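Local coordinates for probable oxidoreductase protein (Rhizobium etli, PDB 4FB5) that probably acts as a nucleotide-binding oxidoreductase of the GFO/IDH/MocA family, pairing a Rossmann domain with an open-sheet C-terminal domain, at residues A[152-157]-A[211-216]; A[179-184]-A[281-286]; A[222-227]-A[371-376]. All blocks are in the same frame, centred on the assembly; numbering follows the deposited sequence.

Contact 1 (A[152-157]-A[211-216]); sequences YNYIQN and AVHPLS
Tyr152 and His213, their CA atoms 6.3 Å apart, mark the nearest backbone approach between segments 152-157 and 211-216. The first leaves strand 148-150 as a loop and closes into a 3-10 turn over residues 154-156; the second belongs to helix 206-221, which is kinked where the N atoms of His213 and Pro214 lack a bond to the turn before. Side-chain packing joins the two, and the imidazole of His213 is its hub. Tyr154 meets that ring edge-to-face, the planes 84° apart, and brings CE2 over the centre of one face while its CD2 comes to 3.4 Å from His213 ND1. Asn153 ND2 in turn lies over one face of the Tyr154 ring. Tyr152 turns its edge to the same imidazole in a more offset pair, the two centroids 5.8 Å apart, which completes an aromatic cluster. In the fold, the cluster ties the loop that follows the last strand of the Rossmann sheet to a helix of the C-terminal domain; His213 also touches Lys125, part of the family's Glu-Lys-Pro motif, consistent with a position beside the cleft between the domains. Beyond the histidine, the Tyr152 ring crosses Val212 at about a right angle, CE1 lying 3.5 Å from Val212 CB. Ile373 of helix 367-385 also packs against this tyrosine. Ser216 presents its methylene to the ring, CB at 3.5 Å from Tyr152 CD1. With chi1 at 78°, the serine OG swings back along its own helix and donates to His213 O at 2.7 Å, in the carbonyl plane and on a lone pair. Ile155 closes the far side of Ser216, its CD1 methyl 3.5 Å from the serine OG.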
loop_
_atom_site.group_PDB
_atom_site.type_symbol
_atom_site.label_atom_id
_atom_site.label_comp_id
_atom_site.label_asym_id
_atom_site.label_seq_id
_atom_site.Cartn_x
_atom_site.Cartn_y
_atom_site.Cartn_z
ATOM N N TYR A 152 21.183 14.888 12.891
ATOM C CA TYR A 152 20.343 14.739 11.742
ATOM C C TYR A 152 20.269 13.241 11.478
ATOM O O TYR A 152 20.916 12.751 10.554
ATOM C CB TYR A 152 20.925 15.499 10.539
ATOM C CG TYR A 152 20.717 16.987 10.615
ATOM C CD1 TYR A 152 19.445 17.529 10.491
ATOM C CD2 TYR A 152 21.796 17.870 10.822
ATOM C CE1 TYR A 152 19.243 18.913 10.570
ATOM C CE2 TYR A 152 21.601 19.242 10.922
ATOM C CZ TYR A 152 20.311 19.755 10.790
ATOM O OH TYR A 152 20.060 21.109 10.854
ATOM N N ASN A 153 19.480 12.512 12.264
ATOM C CA ASN A 153 19.539 11.036 12.229
ATOM C C ASN A 153 18.917 10.342 11.020
ATOM O O ASN A 153 19.345 9.274 10.647
ATOM C CB ASN A 153 18.944 10.458 13.490
ATOM C CG ASN A 153 17.722 11.188 13.905
ATOM O OD1 ASN A 153 17.759 11.940 14.878
ATOM N ND2 ASN A 153 16.647 11.061 13.129
ATOM N N TYR A 154 17.905 10.938 10.412
ATOM C CA TYR A 154 17.289 10.334 9.237
ATOM C C TYR A 154 18.325 9.854 8.211
ATOM O O TYR A 154 18.203 8.730 7.705
ATOM C CB TYR A 154 16.234 11.269 8.655
ATOM C CG TYR A 154 15.150 11.422 9.664
ATOM C CD1 TYR A 154 14.402 10.317 10.073
ATOM C CD2 TYR A 154 14.883 12.622 10.246
ATOM C CE1 TYR A 154 13.424 10.425 10.999
ATOM C CE2 TYR A 154 13.897 12.741 11.208
ATOM C CZ TYR A 154 13.171 11.640 11.573
ATOM O OH TYR A 154 12.180 11.747 12.526
ATOM N N ILE A 155 19.333 10.704 7.965
ATOM C CA ILE A 155 20.581 10.414 7.203
ATOM C C ILE A 155 21.192 9.046 7.433
ATOM O O ILE A 155 21.779 8.491 6.524
ATOM C CB ILE A 155 21.696 11.447 7.554
ATOM C CG1 ILE A 155 21.314 12.844 7.123
ATOM C CG2 ILE A 155 22.970 11.174 6.891
ATOM C CD1 ILE A 155 20.364 12.896 5.933
ATOM N N GLN A 156 21.066 8.487 8.630
ATOM C CA GLN A 156 21.784 7.264 8.949
ATOM C C GLN A 156 21.044 5.981 8.656
ATOM O O GLN A 156 21.619 4.895 8.800
ATOM C CB GLN A 156 22.177 7.230 10.432
ATOM C CG GLN A 156 22.940 8.383 10.961
ATOM C CD GLN A 156 24.255 8.600 10.284
ATOM O OE1 GLN A 156 24.747 9.733 10.241
ATOM N NE2 GLN A 156 24.851 7.526 9.749
ATOM N N ASN A 157 19.773 6.072 8.289
ATOM C CA ASN A 157 18.989 4.879 7.916
ATOM C C ASN A 157 19.772 4.120 6.882
ATOM O O ASN A 157 20.265 4.723 5.950
ATOM C CB ASN A 157 17.654 5.317 7.321
ATOM C CG ASN A 157 16.671 4.158 7.069
ATOM O OD1 ASN A 157 17.038 2.984 6.971
ATOM N ND2 ASN A 157 15.403 4.516 6.918
ATOM N N ALA A 211 12.177 21.413 8.294
ATOM C CA ALA A 211 12.820 21.527 6.969
ATOM C C ALA A 211 14.292 21.100 6.965
ATOM O O ALA A 211 14.829 20.635 5.924
ATOM C CB ALA A 211 12.659 22.933 6.394
ATOM N N VAL A 212 14.921 21.206 8.136
ATOM C CA VAL A 212 16.338 20.876 8.269
ATOM C C VAL A 212 16.627 19.393 8.027
ATOM O O VAL A 212 17.679 19.035 7.456
ATOM C CB VAL A 212 16.941 21.408 9.611
ATOM C CG1 VAL A 212 16.911 22.905 9.611
ATOM C CG2 VAL A 212 16.159 20.923 10.826
ATOM N N HIS A 213 15.695 18.532 8.432
ATOM C CA HIS A 213 15.812 17.122 8.118
ATOM C C HIS A 213 15.783 16.852 6.602
ATOM O O HIS A 213 16.741 16.290 6.031
ATOM C CB HIS A 213 14.730 16.346 8.838
ATOM C CG HIS A 213 14.930 16.283 10.308
ATOM N ND1 HIS A 213 16.058 15.728 10.879
ATOM C CD2 HIS A 213 14.148 16.691 11.331
ATOM C CE1 HIS A 213 15.970 15.819 12.193
ATOM N NE2 HIS A 213 14.820 16.398 12.493
ATOM N N PRO A 214 14.677 17.220 5.935
ATOM C CA PRO A 214 14.715 17.012 4.493
ATOM C C PRO A 214 15.924 17.686 3.835
ATOM O O PRO A 214 16.516 17.111 2.937
ATOM C CB PRO A 214 13.382 17.597 4.003
ATOM C CG PRO A 214 12.633 18.081 5.199
ATOM C CD PRO A 214 13.317 17.508 6.415
ATOM N N LEU A 215 16.321 18.882 4.274
ATOM C CA LEU A 215 17.539 19.453 3.687
ATOM C C LEU A 215 18.746 18.620 4.078
ATOM O O LEU A 215 19.637 18.393 3.244
ATOM C CB LEU A 215 17.808 20.886 4.104
ATOM C CG LEU A 215 16.749 21.946 3.972
ATOM C CD1 LEU A 215 17.411 23.195 4.458
ATOM C CD2 LEU A 215 16.251 22.105 2.535
ATOM N N SER A 216 18.794 18.144 5.316
ATOM C CA SER A 216 19.897 17.280 5.636
ATOM C C SER A 216 19.873 16.114 4.672
ATOM O O SER A 216 20.936 15.670 4.219
ATOM C CB SER A 216 19.904 16.835 7.094
ATOM O OG SER A 216 18.989 15.797 7.371
#

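Contact 2 (A[179-184]-A[281-286]); sequences RVEMDE and RIALQI
Arg179 opens the antiparallel pairing of strands 175-183 and 281-288 as the hydrogen-bonded partner of Gln285: Arg179 N donates to Gln285 O and Gln285 N to Arg179 O, both nearly straight at 169°. Its extended chain crosses that of Gln285, and its guanidinium continues to Asp183 and Glu181 of the third subunit. Val180, a non-hydrogen-bonded partner of Leu284, points to the opposite face, where the two apolar side chains lie side by side beneath helix 206-221. Glu181 returns to the polar face. Its backbone pairs with Ala283, Ala283 N reaching Glu181 O at 2.8 Å, and its carboxylate forms a salt bridge with Arg281, although the modelled separation of OE1 and NH2 is doubtfully short. Arg281 gets there by placing CG anti to its backbone N (chi1 168°) and running extended to NE, and the final turn lays its guanidinium flat over Ala283, whose CB is 3.6 Å from the plane. Met182, a selenomethionine, stands alongside Ile282 on the apolar face, SE 4.1 Å from Ile282 CD1. Since Ile282 CD1 lies over a face of the Tyr154 ring, an alanine here would probably open a gap beside the selenium and leave that tyrosine face without its cover. Asp183 ends the strand, Asp183 N donating to Arg281 O at 2.9 Å. Its carboxylate is nearly coplanar with the Arg281 guanidinium, 19° apart, and OD2 accepts a weak bond from Arg281 NE, 3.4 Å away at the guanidinium edge. Asp296 takes the NH1 end of the same arginine. Acids and arginines gather on one face of the sheet, and because Arg179 and Asp183 exchange salt bridges with the third subunit, the charges there probably offset one another across an interface built from the C-terminal sheets.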
loop_
_atom_site.group_PDB
_atom_site.type_symbol
_atom_site.label_atom_id
_atom_site.label_comp_id
_atom_site.label_asym_id
_atom_site.label_seq_id
_atom_site.Cartn_x
_atom_site.Cartn_y
_atom_site.Cartn_z
ATOM N N ARG A 179 11.369 15.690 -5.069
ATOM C CA ARG A 179 10.278 16.092 -4.166
ATOM C C ARG A 179 10.543 15.599 -2.754
ATOM O O ARG A 179 10.975 14.464 -2.591
ATOM C CB ARG A 179 8.987 15.470 -4.656
ATOM C CG ARG A 179 8.480 16.212 -5.823
ATOM C CD ARG A 179 7.425 15.443 -6.547
ATOM N NE ARG A 179 7.209 15.882 -7.930
ATOM C CZ ARG A 179 6.299 15.340 -8.742
ATOM N NH1 ARG A 179 5.545 14.339 -8.296
ATOM N NH2 ARG A 179 6.141 15.756 -10.010
ATOM N N VAL A 180 10.241 16.395 -1.726
ATOM C CA VAL A 180 10.517 15.971 -0.320
ATOM C C VAL A 180 9.515 16.498 0.672
ATOM O O VAL A 180 9.351 17.684 0.737
ATOM C CB VAL A 180 11.887 16.459 0.135
ATOM C CG1 VAL A 180 12.144 16.010 1.511
ATOM C CG2 VAL A 180 12.879 15.815 -0.691
ATOM N N GLU A 181 8.839 15.663 1.453
ATOM C CA GLU A 181 7.723 16.177 2.272
ATOM C C GLU A 181 8.031 15.846 3.676
ATOM O O GLU A 181 8.325 14.701 3.952
ATOM C CB GLU A 181 6.383 15.516 1.928
ATOM C CG GLU A 181 5.753 15.905 0.549
ATOM C CD GLU A 181 4.668 14.892 0.019
ATOM O OE1 GLU A 181 3.794 14.448 0.812
ATOM O OE2 GLU A 181 4.660 14.537 -1.195
HETATM N N MSE A 182 7.982 16.800 4.588
HETATM C CA MSE A 182 8.001 16.395 5.997
HETATM C C MSE A 182 6.784 16.847 6.770
HETATM O O MSE A 182 6.618 18.053 7.003
HETATM C CB MSE A 182 9.281 16.764 6.758
HETATM C CG MSE A 182 9.197 16.316 8.219
HETATM SE SE MSE A 182 10.912 16.297 9.113
HETATM C CE MSE A 182 10.557 15.438 10.856
ATOM N N ASP A 183 5.965 15.864 7.176
ATOM C CA ASP A 183 4.705 16.130 7.873
ATOM C C ASP A 183 4.456 15.405 9.208
ATOM O O ASP A 183 4.759 14.198 9.376
ATOM C CB ASP A 183 3.533 15.876 6.956
ATOM C CG ASP A 183 3.784 16.342 5.568
ATOM O OD1 ASP A 183 4.221 17.518 5.384
ATOM O OD2 ASP A 183 3.537 15.525 4.637
ATOM N N GLU A 184 3.907 16.161 10.151
ATOM C CA GLU A 184 3.381 15.609 11.381
ATOM C C GLU A 184 2.106 16.348 11.707
ATOM O O GLU A 184 1.707 17.200 10.965
ATOM C CB GLU A 184 4.411 15.659 12.514
ATOM C CG GLU A 184 5.761 15.058 12.125
ATOM C CD GLU A 184 6.684 14.690 13.305
ATOM O OE1 GLU A 184 6.245 14.804 14.478
ATOM O OE2 GLU A 184 7.859 14.268 13.053
ATOM N N ARG A 281 5.993 11.398 8.920
ATOM C CA ARG A 281 6.165 11.219 7.500
ATOM C C ARG A 281 7.315 12.068 6.971
ATOM O O ARG A 281 7.369 13.277 7.212
ATOM C CB ARG A 281 4.900 11.607 6.761
ATOM C CG ARG A 281 5.059 11.736 5.219
ATOM C CD ARG A 281 3.671 11.873 4.651
ATOM N NE ARG A 281 3.568 12.374 3.290
ATOM C CZ ARG A 281 3.429 11.581 2.234
ATOM N NH1 ARG A 281 3.377 10.256 2.393
ATOM N NH2 ARG A 281 3.333 12.111 1.025
ATOM N N ILE A 282 8.201 11.442 6.217
ATOM C CA ILE A 282 9.136 12.156 5.387
ATOM C C ILE A 282 9.052 11.423 4.093
ATOM O O ILE A 282 9.354 10.219 4.065
ATOM C CB ILE A 282 10.557 11.974 5.908
ATOM C CG1 ILE A 282 10.669 12.609 7.295
ATOM C CG2 ILE A 282 11.529 12.542 4.925
ATOM C CD1 ILE A 282 12.015 12.468 7.960
ATOM N N ALA A 283 8.616 12.092 3.040
ATOM C CA ALA A 283 8.394 11.387 1.784
ATOM C C ALA A 283 9.308 11.972 0.763
ATOM O O ALA A 283 9.330 13.184 0.510
ATOM C CB ALA A 283 6.960 11.492 1.322
ATOM N N LEU A 284 10.077 11.109 0.160
ATOM C CA LEU A 284 11.074 11.568 -0.761
ATOM C C LEU A 284 10.881 10.886 -2.093
ATOM O O LEU A 284 10.761 9.670 -2.138
ATOM C CB LEU A 284 12.411 11.263 -0.145
ATOM C CG LEU A 284 13.657 11.363 -0.979
ATOM C CD1 LEU A 284 13.840 12.784 -1.332
ATOM C CD2 LEU A 284 14.796 10.868 -0.091
ATOM N N GLN A 285 10.764 11.672 -3.157
ATOM C CA GLN A 285 10.679 11.119 -4.507
ATOM C C GLN A 285 11.804 11.691 -5.353
ATOM O O GLN A 285 12.009 12.903 -5.384
ATOM C CB GLN A 285 9.337 11.411 -5.182
ATOM C CG GLN A 285 8.099 11.104 -4.340
ATOM C CD GLN A 285 6.847 11.830 -4.888
ATOM O OE1 GLN A 285 6.347 12.815 -4.287
ATOM N NE2 GLN A 285 6.353 11.362 -6.056
ATOM N N ILE A 286 12.553 10.821 -6.017
ATOM C CA ILE A 286 13.702 11.240 -6.824
ATOM C C ILE A 286 13.556 10.830 -8.280
ATOM O O ILE A 286 13.327 9.691 -8.558
ATOM C CB ILE A 286 14.960 10.606 -6.331
ATOM C CG1 ILE A 286 15.099 10.795 -4.823
ATOM C CG2 ILE A 286 16.132 11.179 -7.090
ATOM C CD1 ILE A 286 16.168 9.868 -4.221
#

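Contact 3 (A[222-227]-A[371-376])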
loop_
_atom_site.group_PDB
_atom_site.type_symbol
_atom_site.label_atom_id
_atom_site.label_comp_id
_atom_site.label_asym_id
_atom_site.label_seq_id
_atom_site.Cartn_x
_atom_site.Cartn_y
_atom_site.Cartn_z
ATOM N N PHE A 222 22.838 14.870 -2.384
ATOM C CA PHE A 222 23.157 15.735 -3.498
ATOM C C PHE A 222 24.137 16.830 -3.113
ATOM O O PHE A 222 25.313 16.796 -3.478
ATOM C CB PHE A 222 21.867 16.335 -4.073
ATOM C CG PHE A 222 20.901 15.292 -4.596
ATOM C CD1 PHE A 222 21.270 14.458 -5.649
ATOM C CD2 PHE A 222 19.649 15.109 -3.990
ATOM C CE1 PHE A 222 20.395 13.483 -6.118
ATOM C CE2 PHE A 222 18.762 14.147 -4.428
ATOM C CZ PHE A 222 19.122 13.327 -5.496
ATOM N N GLY A 223 23.624 17.811 -2.394
ATOM C CA GLY A 223 24.434 18.758 -1.709
ATOM C C GLY A 223 23.528 19.880 -1.273
ATOM O O GLY A 223 22.308 19.685 -1.107
ATOM N N HIS A 224 24.141 21.044 -1.075
ATOM C CA HIS A 224 23.490 22.202 -0.511
ATOM C C HIS A 224 22.519 22.929 -1.464
ATOM O O HIS A 224 22.466 22.648 -2.648
ATOM C CB HIS A 224 24.551 23.135 0.051
ATOM C CG HIS A 224 25.106 22.688 1.367
ATOM N ND1 HIS A 224 24.343 22.621 2.515
ATOM C CD2 HIS A 224 26.355 22.302 1.724
ATOM C CE1 HIS A 224 25.090 22.202 3.521
ATOM N NE2 HIS A 224 26.321 22.011 3.070
ATOM N N VAL A 225 21.728 23.843 -0.925
ATOM C CA VAL A 225 20.653 24.475 -1.687
ATOM C C VAL A 225 21.120 25.821 -2.250
ATOM O O VAL A 225 21.888 26.543 -1.596
ATOM C CB VAL A 225 19.456 24.670 -0.753
ATOM C CG1 VAL A 225 18.370 25.355 -1.435
ATOM C CG2 VAL A 225 18.967 23.338 -0.342
ATOM N N GLU A 226 20.651 26.198 -3.432
ATOM C CA GLU A 226 21.281 27.349 -4.110
ATOM C C GLU A 226 20.394 28.523 -4.390
ATOM O O GLU A 226 20.843 29.647 -4.286
ATOM C CB GLU A 226 22.054 26.927 -5.360
ATOM C CG GLU A 226 23.313 26.114 -4.984
ATOM C CD GLU A 226 23.875 25.269 -6.155
ATOM O OE1 GLU A 226 23.493 25.530 -7.346
ATOM O OE2 GLU A 226 24.709 24.349 -5.866
ATOM N N ALA A 227 19.151 28.281 -4.741
ATOM C CA ALA A 227 18.180 29.338 -4.799
ATOM C C ALA A 227 16.909 28.740 -4.195
ATOM O O ALA A 227 16.749 27.525 -4.228
ATOM C CB ALA A 227 17.970 29.756 -6.211
ATOM N N LEU A 371 25.665 24.606 9.501
ATOM C CA LEU A 371 25.539 26.055 9.397
ATOM C C LEU A 371 25.120 26.399 7.997
ATOM O O LEU A 371 24.288 27.290 7.730
ATOM C CB LEU A 371 26.869 26.772 9.693
ATOM C CG LEU A 371 26.696 28.294 9.444
ATOM C CD1 LEU A 371 26.016 29.042 10.605
ATOM C CD2 LEU A 371 27.982 28.971 9.031
ATOM N N ARG A 372 25.737 25.688 7.074
ATOM C CA ARG A 372 25.380 25.932 5.687
ATOM C C ARG A 372 23.874 25.597 5.467
ATOM O O ARG A 372 23.174 26.357 4.806
ATOM C CB ARG A 372 26.398 25.266 4.710
ATOM C CG ARG A 372 26.096 25.446 3.215
ATOM C CD ARG A 372 25.884 26.844 2.795
ATOM N NE ARG A 372 25.619 26.931 1.361
ATOM C CZ ARG A 372 24.402 26.987 0.796
ATOM N NH1 ARG A 372 23.277 26.949 1.528
ATOM N NH2 ARG A 372 24.306 27.097 -0.521
ATOM N N ILE A 373 23.409 24.496 6.061
ATOM C CA ILE A 373 21.995 24.121 6.030
ATOM C C ILE A 373 21.101 25.206 6.652
ATOM O O ILE A 373 20.076 25.635 6.038
ATOM C CB ILE A 373 21.742 22.754 6.687
ATOM C CG1 ILE A 373 21.980 21.643 5.651
ATOM C CG2 ILE A 373 20.317 22.675 7.211
ATOM C CD1 ILE A 373 22.382 20.285 6.227
ATOM N N GLU A 374 21.512 25.704 7.816
ATOM C CA GLU A 374 20.750 26.765 8.406
ATOM C C GLU A 374 20.796 28.025 7.601
ATOM O O GLU A 374 19.795 28.764 7.534
ATOM C CB GLU A 374 21.146 26.982 9.837
ATOM C CG GLU A 374 20.723 25.748 10.655
ATOM C CD GLU A 374 20.951 25.902 12.124
ATOM O OE1 GLU A 374 20.713 27.031 12.597
ATOM O OE2 GLU A 374 21.359 24.894 12.783
ATOM N N LYS A 375 21.905 28.276 6.930
ATOM C CA LYS A 375 21.899 29.380 5.967
ATOM C C LYS A 375 20.703 29.267 4.999
ATOM O O LYS A 375 19.931 30.235 4.817
ATOM C CB LYS A 375 23.218 29.440 5.190
ATOM C CG LYS A 375 23.475 30.803 4.590
ATOM C CD LYS A 375 24.853 30.935 4.041
ATOM C CE LYS A 375 24.874 32.230 3.226
ATOM N NZ LYS A 375 25.568 32.023 1.909
ATOM N N SER A 376 20.512 28.080 4.409
ATOM C CA SER A 376 19.337 27.875 3.518
ATOM C C SER A 376 17.982 28.112 4.203
ATOM O O SER A 376 17.084 28.653 3.602
ATOM C CB SER A 376 19.397 26.515 2.856
ATOM O OG SER A 376 20.759 26.098 2.680
#
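Arg372, on helix 367-385, reaches over His224 to the backbone of Val225, and its side chain carries most of this contact. Its CB starts above the CE1-NE2 side of the imidazole, 3.5 Å from His224 CE1. CG, set anti to the backbone N, sits over the middle of the same imidazole face in a CH-pi contact. A bend at chi2 of 53° then turns the chain back past the histidine, so that the two side chains run in opposite directions. The guanidinium comes to lie 15° from the imidazole plane, one face over His224 CB, which is 3.9 Å from CZ. At the tip, NH2 donates to Val225 O at 2.7 Å, with an N-H...O angle of 157°; the oxygen lies close to the guanidinium plane, at its edge, while the donor is tilted from the plane of the carbonyl. The histidine beneath is held in turn: Ile373 CG1 meets its edge at 3.8 Å from CE1, and Asp369 is hydrogen-bonded to NE2, which should fix the rotation of the ring. One turn further along the helix, Ser376 OG packs 3.9 Å from Val225 CB and donates to Arg372 O, which also accepts from Ser376 N on the other face of its carbonyl. Leu215 of helix 206-221 fills in against both Val225 and Ile373. The strand that begins here carries a classic beta bulge, Glu226 and Ala227 both facing Arg260, and the whole is a helix docked against the start of a strand in the mixed sheet of the C-terminal alpha/beta domain.

In the fold
The three contacts form a chain of packing through the C-terminal half of the fold. Contacts 1 and 2, with centres 11 Å apart, share the interface between helix 206-221 and the mixed sheet, where Pro214 meets Val180 and Met182. The centres of contacts 1 and 3 lie 13 Å apart, and these meet through Leu215, Ser216 and Ile373, joining helices 206-221 and 367-385. Contacts 2 and 3, about 17 Å apart between centres, reach different strands of the same sheet. Along the sequence contact 1 closes before contact 3 opens, whereas contact 2 crosses both. Helix 206-221 packs on both the Rossmann-side loop and the interface-forming sheet, which the loop also touches through Tyr154 and Ile282.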